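Local atomic coordinates of exodeoxyribonuclease (Neisseria meningitidis, PDB entry 2JC5), a protein that probably cleaves the DNA backbone at abasic sites as a metal-dependent AP endonuclease of the ExoA family, acting in DNA repair. Residues V122-L127 with G170-E175; R142-C147 with M224-L229; T203-R208 with D241-D246. One frame throughout, in Å; residues are numbered along the deposited sequence. Where two conformers were deposited one is given.

Contact 1: V122-L127 with G170-E175; sequences VKYRFL and GFLPEE. With BCN (bicine), chain C.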
loop_
_atom_site.group_PDB
_atom_site.type_symbol
_atom_site.label_atom_id
_atom_site.label_comp_id
_atom_site.label_asym_id
_atom_site.label_seq_id
_atom_site.Cartn_x
_atom_site.Cartn_y
_atom_site.Cartn_z
ATOM N N VAL A 122 -9.247 15.829 5.723
ATOM C CA VAL A 122 -9.552 14.856 4.651
ATOM C C VAL A 122 -9.103 13.453 5.071
ATOM O O VAL A 122 -9.826 12.482 4.874
ATOM C CB VAL A 122 -8.895 15.232 3.286
ATOM C CG1 VAL A 122 -9.000 14.089 2.273
ATOM C CG2 VAL A 122 -9.520 16.517 2.746
ATOM N N LYS A 123 -7.904 13.355 5.654
ATOM C CA LYS A 123 -7.381 12.082 6.076
ATOM C C LYS A 123 -8.308 11.451 7.101
ATOM O O LYS A 123 -8.669 10.288 6.973
ATOM C CB LYS A 123 -5.957 12.243 6.613
ATOM C CG LYS A 123 -5.277 10.965 7.067
ATOM C CD LYS A 123 -3.853 11.264 7.499
ATOM C CE LYS A 123 -3.059 10.024 7.768
ATOM N NZ LYS A 123 -1.705 10.295 8.373
ATOM N N TYR A 124 -8.725 12.220 8.108
ATOM C CA TYR A 124 -9.656 11.672 9.096
ATOM C C TYR A 124 -10.999 11.290 8.487
ATOM O O TYR A 124 -11.551 10.267 8.854
ATOM C CB TYR A 124 -9.876 12.627 10.267
ATOM C CG TYR A 124 -8.759 12.651 11.292
ATOM C CD1 TYR A 124 -8.234 11.466 11.802
ATOM C CD2 TYR A 124 -8.278 13.854 11.802
ATOM C CE1 TYR A 124 -7.249 11.472 12.774
ATOM C CE2 TYR A 124 -7.291 13.872 12.787
ATOM C CZ TYR A 124 -6.774 12.670 13.252
ATOM O OH TYR A 124 -5.795 12.671 14.219
ATOM N N ARG A 125 -11.533 12.089 7.566
ATOM C CA ARG A 125 -12.760 11.694 6.884
ATOM C C ARG A 125 -12.565 10.406 6.060
ATOM O O ARG A 125 -13.450 9.558 5.992
ATOM C CB ARG A 125 -13.294 12.853 6.037
ATOM C CG ARG A 125 -13.807 13.996 6.901
ATOM C CD ARG A 125 -14.658 14.971 6.129
ATOM N NE ARG A 125 -13.873 15.755 5.176
ATOM C CZ ARG A 125 -13.790 15.530 3.866
ATOM N NH1 ARG A 125 -14.445 14.524 3.295
ATOM N NH2 ARG A 125 -13.047 16.331 3.109
ATOM N N PHE A 126 -11.395 10.235 5.447
ATOM C CA PHE A 126 -11.104 8.990 4.743
ATOM C C PHE A 126 -11.093 7.780 5.684
ATOM O O PHE A 126 -11.673 6.730 5.397
ATOM C CB PHE A 126 -9.764 9.114 4.043
ATOM C CG PHE A 126 -9.459 7.980 3.112
ATOM C CD1 PHE A 126 -9.022 6.748 3.584
ATOM C CD2 PHE A 126 -9.619 8.150 1.756
ATOM C CE1 PHE A 126 -8.764 5.705 2.709
ATOM C CE2 PHE A 126 -9.341 7.126 0.867
ATOM C CZ PHE A 126 -8.916 5.897 1.355
ATOM N N LEU A 127 -10.441 7.937 6.830
ATOM C CA LEU A 127 -10.434 6.877 7.816
ATOM C C LEU A 127 -11.855 6.464 8.197
ATOM O O LEU A 127 -12.151 5.285 8.328
ATOM C CB LEU A 127 -9.662 7.294 9.077
ATOM C CG LEU A 127 -8.163 7.637 9.004
ATOM C CD1 LEU A 127 -7.543 7.666 10.417
ATOM C CD2 LEU A 127 -7.404 6.709 8.066
ATOM N N GLY A 170 0.715 11.003 10.813
ATOM C CA GLY A 170 1.382 9.730 10.718
ATOM C C GLY A 170 1.594 9.044 12.036
ATOM O O GLY A 170 1.740 7.836 12.063
ATOM N N PHE A 171 1.603 9.804 13.133
ATOM C CA PHE A 171 1.787 9.209 14.466
ATOM C C PHE A 171 0.958 9.925 15.518
ATOM O O PHE A 171 1.313 9.933 16.687
ATOM C CB PHE A 171 3.268 9.195 14.845
ATOM C CG PHE A 171 3.637 8.140 15.866
ATOM C CD1 PHE A 171 3.367 6.813 15.638
ATOM C CD2 PHE A 171 4.270 8.484 17.055
ATOM C CE1 PHE A 171 3.713 5.849 16.578
ATOM C CE2 PHE A 171 4.608 7.540 17.984
ATOM C CZ PHE A 171 4.339 6.228 17.764
ATOM N N LEU A 172 -0.170 10.495 15.112
ATOM C CA LEU A 172 -1.115 11.107 16.049
ATOM C C LEU A 172 -1.872 10.022 16.813
ATOM O O LEU A 172 -2.147 8.949 16.284
ATOM C CB LEU A 172 -2.098 12.005 15.303
ATOM C CG LEU A 172 -1.502 13.160 14.532
ATOM C CD1 LEU A 172 -2.542 13.807 13.598
ATOM C CD2 LEU A 172 -0.943 14.149 15.538
ATOM N N PRO A 173 -2.217 10.296 18.079
ATOM C CA PRO A 173 -2.930 9.319 18.885
ATOM C C PRO A 173 -4.174 8.756 18.211
ATOM O O PRO A 173 -4.390 7.552 18.236
ATOM C CB PRO A 173 -3.297 10.112 20.143
ATOM C CG PRO A 173 -2.268 11.136 20.240
ATOM C CD PRO A 173 -1.868 11.502 18.844
ATOM N N GLU A 174 -4.960 9.613 17.564
ATOM C CA GLU A 174 -6.209 9.189 16.943
ATOM C C GLU A 174 -5.951 8.272 15.751
ATOM O O GLU A 174 -6.707 7.337 15.492
ATOM C CB GLU A 174 -7.041 10.405 16.495
ATOM C CG GLU A 174 -7.604 11.280 17.632
ATOM C CD GLU A 174 -6.637 12.359 18.111
ATOM O OE1 GLU A 174 -5.407 12.175 17.983
ATOM O OE2 GLU A 174 -7.107 13.403 18.618
ATOM N N GLU A 175 -4.867 8.547 15.032
ATOM C CA GLU A 175 -4.486 7.731 13.895
ATOM C C GLU A 175 -4.008 6.349 14.317
ATOM O O GLU A 175 -4.379 5.342 13.717
ATOM C CB GLU A 175 -3.376 8.435 13.122
ATOM C CG GLU A 175 -3.821 9.704 12.425
ATOM C CD GLU A 175 -2.672 10.424 11.771
ATOM O OE1 GLU A 175 -1.549 10.360 12.296
ATOM O OE2 GLU A 175 -2.890 11.068 10.732
HETATM N N1 BCN C . 3.761 11.377 6.601
HETATM C C1 BCN C . 2.371 10.927 6.845
HETATM C C2 BCN C . 1.352 12.017 6.618
HETATM O O21 BCN C . 0.129 11.706 6.696
HETATM O O22 BCN C . 1.751 13.165 6.361
HETATM C C3 BCN C . 4.356 10.793 5.390
HETATM C C4 BCN C . 4.072 11.704 4.211
HETATM O O4 BCN C . 4.473 13.076 4.455
HETATM C C5 BCN C . 4.631 11.113 7.802
HETATM C C6 BCN C . 5.743 12.149 7.901
HETATM O O6 BCN C . 5.286 13.460 7.559
#
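A buried salt bridge between Lys123 and Glu175 joins helix 117-139 to the start of helix 173-184, beside the bicine pocket of this DNase I-like fold. Lys123 leaves its helix fully extended, CG anti to the backbone N (chi1 -179°), which carries NZ across to the carboxylate; Lys123 NZ lies 2.8 Å from Glu175 OE2 and meets that oxygen from above the carboxylate plane rather than within it. The same ammonium reaches bicine, Lys123 NZ to O21 2.9 Å, and is also bonded to Ser169 OG and to the backbone O of Asn151, a residue predicted to stabilise the transition state. The other carboxylate oxygen turns back on its own segment. Glu175 OE1 accepts from Gly170 N at 2.8 Å on its syn side and from Leu172 N at 3.1 Å on its anti side, which fixes the rotation of the carboxylate and holds the turn leading into the helix, where Leu172 is the N-cap residue. Glu175 OE2 also accepts from Gln120 NE2. Farther from the bicine, the Tyr124 ring lies obliquely against the aliphatic parts of Leu172, Glu174 and Glu175: Tyr124 CE1 is 3.9 Å from Glu175 CG. Its hydroxyl ends between two carbons, with Tyr124 OH 3.4 Å from Glu174 CB and 3.5 Å from Leu172 CD1.

Contact 2: R142-C147 with M224-L229; sequences RDIVVC and MVTPEL
Val145 and Val225 form a non-hydrogen-bonded antiparallel pair, and Val146 and Met224 the hydrogen-bonded pair beside it, where strand 143-147 meets the end of strand 217-225. Val146 N bonds to Met224 O at 2.8 Å, returned by Met224 N to Val146 O. Past the last bridge the ladder is continued by a side chain: with Thr226 OG1 set between its backbone N and carbonyl carbon (chi1 47°), Ile144 N donates to Thr226 OG1 at 2.9 Å, almost straight (172°), while Thr226 N bonds back to Ile144 O. Packing is tightest on the sheet face that carries Val145 and Val225, where Leu229 CD2 presses to 3.4 Å from Val145 CG2, closer than usual for two methyl carbons. The Asp143 end is looser and wet. One water donates to Asp143 OD1, accepts from Leu229 N in the first turn of helix 227-230 at 2.8 Å, and is bonded to Thr226 OG1; a second, also donating to Asp143 OD1, reaches exposed Glu228 OE1 only weakly. Asp143 OD2 is bonded to Tyr256 OH. Strand 103-109 runs parallel along the other edge of strand 143-147, and Tyr254 of strand 250-254 covers Val145, Val225 and Leu229, bringing the second sheet against this face.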
loop_
_atom_site.group_PDB
_atom_site.type_symbol
_atom_site.label_atom_id
_atom_site.label_comp_id
_atom_site.label_asym_id
_atom_site.label_seq_id
_atom_site.Cartn_x
_atom_site.Cartn_y
_atom_site.Cartn_z
ATOM N N ARG A 142 -13.981 -13.980 2.209
ATOM C CA ARG A 142 -13.039 -14.219 1.119
ATOM C C ARG A 142 -11.615 -13.951 1.614
ATOM O O ARG A 142 -11.400 -13.442 2.724
ATOM C CB ARG A 142 -13.320 -13.232 -0.025
ATOM C CG ARG A 142 -14.627 -13.429 -0.743
ATOM C CD ARG A 142 -14.874 -12.272 -1.700
ATOM N NE ARG A 142 -13.755 -12.093 -2.598
ATOM C CZ ARG A 142 -13.633 -12.649 -3.786
ATOM N NH1 ARG A 142 -14.591 -13.424 -4.279
ATOM N NH2 ARG A 142 -12.542 -12.434 -4.476
ATOM N N ASP A 143 -10.646 -14.265 0.768
ATOM C CA ASP A 143 -9.246 -14.020 1.083
ATOM C C ASP A 143 -8.863 -12.668 0.529
ATOM O O ASP A 143 -8.917 -12.467 -0.665
ATOM C CB ASP A 143 -8.409 -15.108 0.463
ATOM C CG ASP A 143 -8.812 -16.475 0.933
ATOM O OD1 ASP A 143 -8.939 -16.683 2.163
ATOM O OD2 ASP A 143 -9.027 -17.356 0.060
ATOM N N ILE A 144 -8.465 -11.741 1.390
ATOM C CA ILE A 144 -8.208 -10.368 0.945
ATOM C C ILE A 144 -6.897 -9.838 1.488
ATOM O O ILE A 144 -6.585 -10.016 2.677
ATOM C CB ILE A 144 -9.347 -9.407 1.352
ATOM C CG1 ILE A 144 -10.700 -9.952 0.900
ATOM C CG2 ILE A 144 -9.101 -8.001 0.748
ATOM C CD1 ILE A 144 -11.873 -9.105 1.291
ATOM N N VAL A 145 -6.124 -9.204 0.607
ATOM C CA VAL A 145 -4.934 -8.457 0.993
ATOM C C VAL A 145 -5.164 -7.003 0.613
ATOM O O VAL A 145 -5.342 -6.707 -0.567
ATOM C CB VAL A 145 -3.665 -8.980 0.304
ATOM C CG1 VAL A 145 -2.413 -8.215 0.803
ATOM C CG2 VAL A 145 -3.509 -10.483 0.566
ATOM N N VAL A 146 -5.137 -6.111 1.614
ATOM C CA VAL A 146 -5.194 -4.672 1.366
ATOM C C VAL A 146 -3.765 -4.138 1.465
ATOM O O VAL A 146 -3.219 -4.004 2.571
ATOM C CB VAL A 146 -6.139 -3.941 2.350
ATOM C CG1 VAL A 146 -6.266 -2.465 1.969
ATOM C CG2 VAL A 146 -7.524 -4.602 2.359
ATOM N N CYS A 147 -3.158 -3.907 0.303
ATOM C CA CYS A 147 -1.817 -3.382 0.185
ATOM C C CYS A 147 -1.853 -1.880 0.102
ATOM O O CYS A 147 -2.689 -1.317 -0.599
ATOM C CB CYS A 147 -1.164 -3.834 -1.109
ATOM S SG CYS A 147 -0.740 -5.527 -1.221
ATOM N N MET A 224 -2.448 -5.649 4.905
ATOM C CA MET A 224 -3.453 -6.062 5.885
ATOM C C MET A 224 -4.218 -7.244 5.309
ATOM O O MET A 224 -4.713 -7.155 4.192
ATOM C CB MET A 224 -4.438 -4.937 6.201
ATOM C CG MET A 224 -3.819 -3.749 6.921
ATOM S SD MET A 224 -3.381 -4.174 8.629
ATOM C CE MET A 224 -3.157 -2.525 9.299
ATOM N N VAL A 225 -4.312 -8.341 6.059
ATOM C CA VAL A 225 -4.752 -9.618 5.499
ATOM C C VAL A 225 -5.864 -10.248 6.345
ATOM O O VAL A 225 -5.876 -10.135 7.575
ATOM C CB VAL A 225 -3.529 -10.578 5.378
ATOM C CG1 VAL A 225 -3.882 -11.860 4.638
ATOM C CG2 VAL A 225 -2.366 -9.878 4.657
ATOM N N THR A 226 -6.784 -10.935 5.673
ATOM C CA THR A 226 -7.843 -11.722 6.323
ATOM C C THR A 226 -7.241 -12.950 7.020
ATOM O O THR A 226 -6.114 -13.327 6.722
ATOM C CB THR A 226 -8.887 -12.121 5.285
ATOM O OG1 THR A 226 -8.233 -12.638 4.124
ATOM C CG2 THR A 226 -9.718 -10.906 4.916
ATOM N N PRO A 227 -7.974 -13.538 7.989
ATOM C CA PRO A 227 -7.356 -14.541 8.869
ATOM C C PRO A 227 -6.794 -15.806 8.225
ATOM O O PRO A 227 -5.649 -16.176 8.528
ATOM C CB PRO A 227 -8.478 -14.881 9.863
ATOM C CG PRO A 227 -9.464 -13.825 9.738
ATOM C CD PRO A 227 -9.343 -13.196 8.411
ATOM N N GLU A 228 -7.528 -16.456 7.327
ATOM C CA GLU A 228 -7.048 -17.741 6.825
ATOM C C GLU A 228 -5.849 -17.529 5.928
ATOM O O GLU A 228 -4.867 -18.275 5.990
ATOM C CB GLU A 228 -8.166 -18.517 6.138
ATOM C CG GLU A 228 -9.199 -18.953 7.181
ATOM C CD GLU A 228 -10.489 -19.492 6.625
ATOM O OE1 GLU A 228 -11.247 -18.723 6.008
ATOM O OE2 GLU A 228 -10.772 -20.694 6.851
ATOM N N LEU A 229 -5.889 -16.472 5.129
ATOM C CA LEU A 229 -4.749 -16.170 4.270
ATOM C C LEU A 229 -3.525 -15.712 5.084
ATOM O O LEU A 229 -2.385 -16.023 4.728
ATOM C CB LEU A 229 -5.124 -15.119 3.217
ATOM C CG LEU A 229 -4.031 -14.672 2.229
ATOM C CD1 LEU A 229 -3.378 -15.815 1.485
ATOM C CD2 LEU A 229 -4.637 -13.672 1.242
HETATM O O HOH W 1 -8.380 -15.325 4.369
HETATM O O HOH W 2 -10.080 -18.799 2.941
#

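Contact 3: T203-R208 with D241-D246; sequences TWWSNR and DEKFSD
Two indoles of the 203-208 segment meet the metal-site loop 241-246 with their edges. Trp204 offers its ring N-H: Trp204 NE1 donates to Asp246 OD2 at 3.0 Å, with the oxygen close to the indole plane. The ring and carboxylate planes are 73° apart, and OD2 is met from above the carboxylate plane. Over one face of the same indole sits the backbone N of Ser206, displaced toward the rim; Trp218 meets the ring edge-to-face, and His247 packs against it with the planes inclined. The edge of Trp205 is approached by Asp246 O, 3.6 Å from Trp205 CE3 and near the ring plane, while Lys243 NZ lies obliquely to that ring at 3.7 Å from Trp205 CE3. Trp205 NE1 is bonded to Asp215.

The backbone adds a bond between the segments, Trp205 N to Asp246 O at 3.2 Å. Asp246 is thus gripped through both its carbonyl and its carboxylate, with CG standing between its own N and carbonyl carbon (chi1 52°). Metal binding by Asp246 has been observed for this protein, although no ion sits on it here; the indole bond would be expected to help orient the carboxylate for that role. Lys243 bends at chi2 to bring NZ back toward the end of its own loop, where it makes weak bonds to Ser245 O and Asp246 O. A water accepts from Lys243 NZ at 2.8 Å and lies within bonding distance of Trp205 O, to which it can donate, and Tyr212 receives the ammonium in a cation-pi contact. Thr203 and Trp204 both face Trp218 in a classic beta bulge, pairing this short strand with strand 217-225, while the opposing loop runs from strand 233-238 toward strand 250-254 of the other sheet.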
loop_
_atom_site.group_PDB
_atom_site.type_symbol
_atom_site.label_atom_id
_atom_site.label_comp_id
_atom_site.label_asym_id
_atom_site.label_seq_id
_atom_site.Cartn_x
_atom_site.Cartn_y
_atom_site.Cartn_z
ATOM N N THR A 203 9.526 1.390 5.982
ATOM C CA THR A 203 9.238 1.387 4.554
ATOM C C THR A 203 9.315 2.764 3.908
ATOM O O THR A 203 9.189 2.847 2.693
ATOM C CB THR A 203 7.831 0.806 4.265
ATOM O OG1 THR A 203 6.823 1.623 4.877
ATOM C CG2 THR A 203 7.718 -0.629 4.768
ATOM N N TRP A 204 9.542 3.822 4.700
ATOM C CA TRP A 204 9.624 5.185 4.173
ATOM C C TRP A 204 10.651 6.014 4.915
ATOM O O TRP A 204 10.772 5.915 6.137
ATOM C CB TRP A 204 8.258 5.876 4.290
ATOM C CG TRP A 204 8.279 7.293 3.796
ATOM C CD1 TRP A 204 8.270 7.716 2.504
ATOM C CD2 TRP A 204 8.309 8.463 4.602
ATOM N NE1 TRP A 204 8.306 9.087 2.453
ATOM C CE2 TRP A 204 8.319 9.575 3.732
ATOM C CE3 TRP A 204 8.328 8.684 5.979
ATOM C CZ2 TRP A 204 8.364 10.886 4.189
ATOM C CZ3 TRP A 204 8.380 9.990 6.430
ATOM C CH2 TRP A 204 8.397 11.078 5.530
ATOM N N TRP A 205 11.381 6.837 4.158
ATOM C CA TRP A 205 12.316 7.824 4.690
ATOM C C TRP A 205 12.121 9.062 3.837
ATOM O O TRP A 205 11.876 8.933 2.638
ATOM C CB TRP A 205 13.762 7.346 4.560
ATOM C CG TRP A 205 14.028 6.004 5.166
ATOM C CD1 TRP A 205 14.659 5.751 6.362
ATOM C CD2 TRP A 205 13.663 4.714 4.631
ATOM N NE1 TRP A 205 14.716 4.395 6.580
ATOM C CE2 TRP A 205 14.112 3.740 5.542
ATOM C CE3 TRP A 205 13.020 4.295 3.460
ATOM C CZ2 TRP A 205 13.917 2.383 5.331
ATOM C CZ3 TRP A 205 12.834 2.955 3.255
ATOM C CH2 TRP A 205 13.289 2.011 4.177
ATOM N N SER A 206 12.249 10.258 4.415
ATOM C CA SER A 206 11.835 11.447 3.677
ATOM C C SER A 206 12.693 11.816 2.472
ATOM O O SER A 206 12.231 12.549 1.598
ATOM C CB SER A 206 11.687 12.649 4.594
ATOM O OG SER A 206 12.925 13.170 4.983
ATOM N N ASN A 207 13.933 11.353 2.415
ATOM C CA ASN A 207 14.760 11.556 1.235
ATOM C C ASN A 207 15.797 10.429 1.164
ATOM O O ASN A 207 15.912 9.608 2.100
ATOM C CB ASN A 207 15.389 12.964 1.278
ATOM C CG ASN A 207 16.288 13.156 2.484
ATOM O OD1 ASN A 207 17.255 12.410 2.655
ATOM N ND2 ASN A 207 15.970 14.146 3.336
ATOM N N ARG A 208 16.533 10.359 0.065
ATOM C CA ARG A 208 17.550 9.319 -0.119
ATOM C C ARG A 208 18.921 9.785 0.366
ATOM O O ARG A 208 19.932 9.079 0.178
ATOM C CB ARG A 208 17.610 8.877 -1.598
ATOM C CG ARG A 208 18.219 9.872 -2.562
ATOM C CD ARG A 208 18.141 9.355 -3.998
ATOM N NE ARG A 208 16.798 9.510 -4.575
ATOM C CZ ARG A 208 16.476 10.313 -5.592
ATOM N NH1 ARG A 208 17.382 11.078 -6.187
ATOM N NH2 ARG A 208 15.220 10.366 -6.021
ATOM N N ASP A 241 17.764 -3.436 -1.841
ATOM C CA ASP A 241 19.006 -3.628 -2.607
ATOM C C ASP A 241 19.143 -2.570 -3.694
ATOM O O ASP A 241 20.246 -2.265 -4.117
ATOM C CB ASP A 241 19.075 -5.021 -3.247
ATOM C CG ASP A 241 19.155 -6.145 -2.231
ATOM O OD1 ASP A 241 19.430 -5.881 -1.046
ATOM O OD2 ASP A 241 18.946 -7.316 -2.622
ATOM N N GLU A 242 18.013 -2.027 -4.142
ATOM C CA GLU A 242 17.957 -0.891 -5.047
ATOM C C GLU A 242 16.964 0.092 -4.463
ATOM O O GLU A 242 16.120 -0.298 -3.661
ATOM C CB GLU A 242 17.462 -1.295 -6.433
ATOM C CG GLU A 242 18.201 -2.431 -7.112
ATOM C CD GLU A 242 17.372 -2.972 -8.258
ATOM O OE1 GLU A 242 17.383 -2.344 -9.330
ATOM O OE2 GLU A 242 16.652 -3.983 -8.062
ATOM N N LYS A 243 17.060 1.345 -4.892
ATOM C CA LYS A 243 16.209 2.429 -4.413
ATOM C C LYS A 243 15.449 3.030 -5.583
ATOM O O LYS A 243 16.067 3.566 -6.520
ATOM C CB LYS A 243 17.070 3.488 -3.729
ATOM C CG LYS A 243 16.295 4.613 -3.067
ATOM C CD LYS A 243 15.609 4.130 -1.824
ATOM C CE LYS A 243 15.255 5.266 -0.849
ATOM N NZ LYS A 243 14.072 4.836 -0.088
ATOM N N PHE A 244 14.115 2.928 -5.529
ATOM C CA PHE A 244 13.229 3.345 -6.619
ATOM C C PHE A 244 12.368 4.538 -6.283
ATOM O O PHE A 244 11.692 5.078 -7.161
ATOM C CB PHE A 244 12.238 2.221 -6.949
ATOM C CG PHE A 244 12.873 0.884 -7.172
ATOM C CD1 PHE A 244 13.809 0.708 -8.164
ATOM C CD2 PHE A 244 12.497 -0.217 -6.429
ATOM C CE1 PHE A 244 14.368 -0.544 -8.394
ATOM C CE2 PHE A 244 13.071 -1.454 -6.651
ATOM C CZ PHE A 244 14.011 -1.611 -7.645
ATOM N N SER A 245 12.374 4.931 -5.015
ATOM C CA SER A 245 11.337 5.757 -4.464
ATOM C C SER A 245 11.783 6.159 -3.062
ATOM O O SER A 245 12.763 5.597 -2.551
ATOM C CB SER A 245 10.040 4.933 -4.371
ATOM O OG SER A 245 9.043 5.565 -3.610
ATOM N N ASP A 246 11.062 7.080 -2.433
ATOM C CA ASP A 246 11.285 7.356 -1.001
ATOM C C ASP A 246 10.757 6.240 -0.106
ATOM O O ASP A 246 11.163 6.158 1.047
ATOM C CB ASP A 246 10.772 8.738 -0.548
ATOM C CG ASP A 246 9.344 9.012 -0.909
ATOM O OD1 ASP A 246 8.733 8.265 -1.693
ATOM O OD2 ASP A 246 8.854 10.021 -0.382
HETATM O O HOH W 3 13.936 7.438 1.048
#

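Overall arrangement
The three contacts lie well apart within one DNase I-like domain, with centres about 22 Å apart for contacts 1 and 2, about 23 Å for 1 and 3, and about 26 Å for 2 and 3. Along the chain contact 1 closes before contact 3 opens, whereas contact 2 crosses both: strand 143-147 falls between the two helices of contact 1, and 224-229 between the halves of contact 3. Contacts 2 and 3 share a sheet through strand 217-225, which pairs with both 143-147 and 204-205, but occupy opposite sides of the chain's centre. Contact 2 belongs to the sheet core, while contacts 1 and 3 supply Lys123 and Trp204 to the same bicine pocket; contact 3 also holds Asp246 of the metal site.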